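Local coordinates for protein SAM-dependent O-methyltransferase (Leptospira interrogans, PDB 2HNK) that probably transfers a methyl group from S-adenosylmethionine to an oxygen of its substrate, and binds the product S-adenosylhomocysteine in a Rossmann-like domain, at residues L177-D190 / E195-L207. Residues are numbered along the deposited sequence; the frame is centred on the assembly and turned at random.
Sequences LIADNVLWDGSVAD and EPSTVGIRKFNEL
Trp-184 and Val-188 pack on Ile-201 where the loop after strand 175-180 folds back over helix 196-210, a strand-to-helix connection of the Rossmann-like methyltransferase fold. Ile-201 is central. Its CD1 lies over one face of the Trp-184 indole, 3.8 Å from the five-membered ring centroid, in a CH-pi contact. Its CG2 meets Val-188 CG1 and also touches the backbone of Val-182 at its O. At the rim of the indole, NE1 donates a bent hydrogen bond to Ser-197 OG (2.9 Å, 137°), which lies tilted from the ring plane. Thr-198 OG1 sits in that plane, 3.2 Å from Trp-184 CD1.

Two polar side chains of the helix hold loop carbonyls. Arg-202, extended from CG to NE, donates through NE to Val-188 O (2.7 Å, 160°). Its NH2 is also hydrogen-bonded to His-193 O. Asn-205 ND2 donates to a lone pair of Val-182 O (2.9 Å), with the acceptor in the amide plane. The hydroxyl of Tyr-15, in helix 10-18 of the second subunit, is hydrogen-bonded to Asn-205 ND2.

Nearer the sheet, Phe-204 has its CG anti to the backbone N (chi1 173°), and its ring reaches Ala-179 CB and, edge-on, Leu-177 CD2. Tyr-160 of helix 160-170 stacks edge-to-face on Phe-204. Strands 148-153 and 225-230 flank strand 175-180.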
# COMPACT_ATOMS: atom_id res chain seq x y z
N LEU C 177 6.80 7.75 -4.36
CA LEU C 177 7.00 8.61 -3.20
C LEU C 177 6.02 8.18 -2.11
O LEU C 177 4.82 8.11 -2.34
CB LEU C 177 6.81 10.09 -3.54
CG LEU C 177 6.55 11.11 -2.41
CD1 LEU C 177 7.70 11.18 -1.41
CD2 LEU C 177 6.24 12.50 -2.97
N ILE C 178 6.56 7.89 -0.94
CA ILE C 178 5.74 7.62 0.22
C ILE C 178 5.87 8.83 1.15
O ILE C 178 6.94 9.12 1.65
CB ILE C 178 6.16 6.31 0.94
CG1 ILE C 178 6.19 5.13 -0.05
CG2 ILE C 178 5.23 6.02 2.11
CD1 ILE C 178 6.58 3.79 0.56
N ALA C 179 4.77 9.55 1.34
CA ALA C 179 4.81 10.77 2.14
C ALA C 179 4.11 10.60 3.48
O ALA C 179 2.94 10.21 3.55
CB ALA C 179 4.22 11.95 1.35
N ASP C 180 4.84 10.89 4.55
CA ASP C 180 4.34 10.76 5.91
C ASP C 180 3.67 12.05 6.43
O ASP C 180 3.97 13.14 5.96
CB ASP C 180 5.49 10.36 6.84
CG ASP C 180 5.02 9.62 8.09
OD1 ASP C 180 4.14 8.73 7.94
OD2 ASP C 180 5.51 9.93 9.20
N ASN C 181 2.76 11.89 7.41
CA ASN C 181 2.14 13.03 8.13
C ASN C 181 1.21 13.92 7.30
O ASN C 181 0.98 15.07 7.65
CB ASN C 181 3.20 13.91 8.82
CG ASN C 181 3.94 13.18 9.92
OD1 ASN C 181 5.12 12.85 9.78
ND2 ASN C 181 3.26 12.93 11.03
N VAL C 182 0.68 13.37 6.21
CA VAL C 182 -0.11 14.16 5.26
C VAL C 182 -1.46 14.64 5.81
O VAL C 182 -2.11 15.49 5.21
CB VAL C 182 -0.28 13.43 3.88
CG1 VAL C 182 1.06 13.32 3.14
CG2 VAL C 182 -0.94 12.05 4.04
N LEU C 183 -1.86 14.12 6.96
CA LEU C 183 -3.09 14.57 7.61
C LEU C 183 -2.82 15.50 8.80
O LEU C 183 -3.72 16.19 9.27
CB LEU C 183 -3.99 13.39 7.99
CG LEU C 183 -4.56 12.61 6.79
CD1 LEU C 183 -5.37 11.41 7.24
CD2 LEU C 183 -5.40 13.51 5.88
N TRP C 184 -1.58 15.50 9.27
CA TRP C 184 -1.12 16.40 10.34
C TRP C 184 -2.13 16.52 11.49
O TRP C 184 -2.66 17.60 11.77
CB TRP C 184 -0.75 17.76 9.75
CG TRP C 184 0.34 18.52 10.46
CD1 TRP C 184 0.38 19.87 10.67
CD2 TRP C 184 1.55 18.00 11.03
NE1 TRP C 184 1.52 20.22 11.33
CE2 TRP C 184 2.26 19.10 11.56
CE3 TRP C 184 2.11 16.72 11.14
CZ2 TRP C 184 3.51 18.95 12.21
CZ3 TRP C 184 3.34 16.57 11.78
CH2 TRP C 184 4.03 17.69 12.30
N ASP C 185 -2.39 15.37 12.12
CA ASP C 185 -3.35 15.24 13.22
C ASP C 185 -4.72 15.83 12.89
O ASP C 185 -5.45 16.29 13.77
CB ASP C 185 -2.77 15.84 14.51
CG ASP C 185 -3.36 15.23 15.77
OD1 ASP C 185 -3.73 14.03 15.77
OD2 ASP C 185 -3.46 15.95 16.76
N GLY C 186 -5.06 15.83 11.61
CA GLY C 186 -6.32 16.40 11.16
C GLY C 186 -6.35 17.91 10.95
O GLY C 186 -7.36 18.42 10.50
N SER C 187 -5.26 18.61 11.28
CA SER C 187 -5.21 20.09 11.17
C SER C 187 -5.32 20.61 9.74
O SER C 187 -5.73 21.75 9.52
CB SER C 187 -3.96 20.65 11.83
OG SER C 187 -2.80 20.26 11.12
N VAL C 188 -4.94 19.77 8.77
CA VAL C 188 -5.02 20.10 7.34
C VAL C 188 -6.44 20.44 6.88
O VAL C 188 -6.63 21.25 5.97
CB VAL C 188 -4.44 18.97 6.44
CG1 VAL C 188 -2.96 18.77 6.73
CG2 VAL C 188 -5.23 17.66 6.60
N ALA C 189 -7.44 19.85 7.54
CA ALA C 189 -8.83 20.08 7.19
C ALA C 189 -9.45 21.29 7.93
O ALA C 189 -10.59 21.67 7.65
CB ALA C 189 -9.65 18.81 7.44
N ASP C 190 -8.69 21.91 8.83
CA ASP C 190 -9.18 23.01 9.66
C ASP C 190 -8.44 24.30 9.32
O ASP C 190 -7.29 24.48 9.72
CB ASP C 190 -8.97 22.65 11.14
CG ASP C 190 -9.61 23.65 12.10
OD1 ASP C 190 -10.02 24.76 11.69
OD2 ASP C 190 -9.70 23.32 13.29
N GLU C 195 -0.27 27.25 10.81
CA GLU C 195 1.13 27.07 11.19
C GLU C 195 1.93 26.74 9.93
O GLU C 195 1.38 26.16 9.01
CB GLU C 195 1.27 25.95 12.23
CG GLU C 195 0.35 26.06 13.46
CD GLU C 195 -1.03 25.45 13.24
OE1 GLU C 195 -1.36 25.08 12.10
OE2 GLU C 195 -1.80 25.35 14.22
N PRO C 196 3.21 27.14 9.88
CA PRO C 196 4.06 26.85 8.71
C PRO C 196 4.10 25.37 8.29
O PRO C 196 4.21 25.08 7.10
CB PRO C 196 5.45 27.32 9.16
CG PRO C 196 5.15 28.42 10.13
CD PRO C 196 3.94 27.93 10.89
N SER C 197 4.02 24.46 9.25
CA SER C 197 4.06 23.01 8.97
C SER C 197 2.77 22.58 8.28
O SER C 197 2.79 21.92 7.23
CB SER C 197 4.29 22.20 10.25
OG SER C 197 3.30 22.51 11.21
N THR C 198 1.65 22.99 8.88
CA THR C 198 0.31 22.72 8.35
C THR C 198 0.15 23.29 6.95
O THR C 198 -0.46 22.64 6.09
CB THR C 198 -0.79 23.30 9.26
OG1 THR C 198 -0.50 22.98 10.62
CG2 THR C 198 -2.16 22.74 8.87
N VAL C 199 0.67 24.50 6.73
CA VAL C 199 0.62 25.12 5.41
C VAL C 199 1.43 24.30 4.39
O VAL C 199 0.94 23.97 3.31
CB VAL C 199 1.03 26.63 5.44
CG1 VAL C 199 1.14 27.23 4.03
CG2 VAL C 199 0.02 27.45 6.28
N GLY C 200 2.67 23.95 4.74
CA GLY C 200 3.53 23.13 3.88
C GLY C 200 2.87 21.83 3.43
O GLY C 200 2.84 21.53 2.24
N ILE C 201 2.31 21.09 4.38
CA ILE C 201 1.59 19.84 4.08
C ILE C 201 0.36 20.04 3.18
O ILE C 201 0.19 19.30 2.21
CB ILE C 201 1.24 19.07 5.39
CG1 ILE C 201 2.53 18.68 6.11
CG2 ILE C 201 0.37 17.84 5.10
CD1 ILE C 201 2.34 18.21 7.52
N ARG C 202 -0.48 21.03 3.48
CA ARG C 202 -1.63 21.38 2.62
C ARG C 202 -1.22 21.67 1.19
O ARG C 202 -1.83 21.16 0.24
CB ARG C 202 -2.39 22.60 3.15
CG ARG C 202 -3.38 22.32 4.25
CD ARG C 202 -4.44 23.42 4.33
NE ARG C 202 -5.07 23.45 5.65
CZ ARG C 202 -4.74 24.29 6.63
NH1 ARG C 202 -3.80 25.20 6.46
NH2 ARG C 202 -5.36 24.21 7.80
N LYS C 203 -0.20 22.51 1.03
CA LYS C 203 0.37 22.86 -0.27
C LYS C 203 0.91 21.63 -0.99
O LYS C 203 0.73 21.48 -2.20
CB LYS C 203 1.50 23.87 -0.10
CG LYS C 203 1.06 25.29 0.15
CD LYS C 203 2.26 26.22 0.09
CE LYS C 203 1.97 27.46 -0.73
NZ LYS C 203 3.19 27.88 -1.49
N PHE C 204 1.61 20.78 -0.25
CA PHE C 204 2.10 19.51 -0.78
C PHE C 204 0.95 18.64 -1.29
O PHE C 204 0.97 18.19 -2.43
CB PHE C 204 2.94 18.77 0.27
CG PHE C 204 3.35 17.39 -0.14
CD1 PHE C 204 4.52 17.18 -0.87
CD2 PHE C 204 2.57 16.28 0.21
CE1 PHE C 204 4.91 15.91 -1.26
CE2 PHE C 204 2.95 14.99 -0.17
CZ PHE C 204 4.13 14.80 -0.90
N ASN C 205 -0.07 18.43 -0.45
CA ASN C 205 -1.22 17.60 -0.85
C ASN C 205 -1.89 18.14 -2.10
O ASN C 205 -2.31 17.38 -2.97
CB ASN C 205 -2.24 17.45 0.29
CG ASN C 205 -1.70 16.63 1.46
OD1 ASN C 205 -0.70 15.92 1.34
ND2 ASN C 205 -2.37 16.73 2.61
N GLU C 206 -1.96 19.46 -2.18
CA GLU C 206 -2.56 20.19 -3.29
C GLU C 206 -1.75 20.00 -4.58
O GLU C 206 -2.31 19.70 -5.62
CB GLU C 206 -2.68 21.66 -2.89
CG GLU C 206 -3.38 22.60 -3.85
CD GLU C 206 -3.49 24.03 -3.29
OE1 GLU C 206 -2.44 24.71 -3.05
OE2 GLU C 206 -4.66 24.48 -3.08
N LEU C 207 -0.42 20.17 -4.48
CA LEU C 207 0.49 19.95 -5.62
C LEU C 207 0.35 18.54 -6.20
O LEU C 207 0.25 18.37 -7.42
CB LEU C 207 1.95 20.15 -5.19
CG LEU C 207 2.56 21.55 -5.18
CD1 LEU C 207 3.92 21.53 -4.46
CD2 LEU C 207 2.70 22.10 -6.61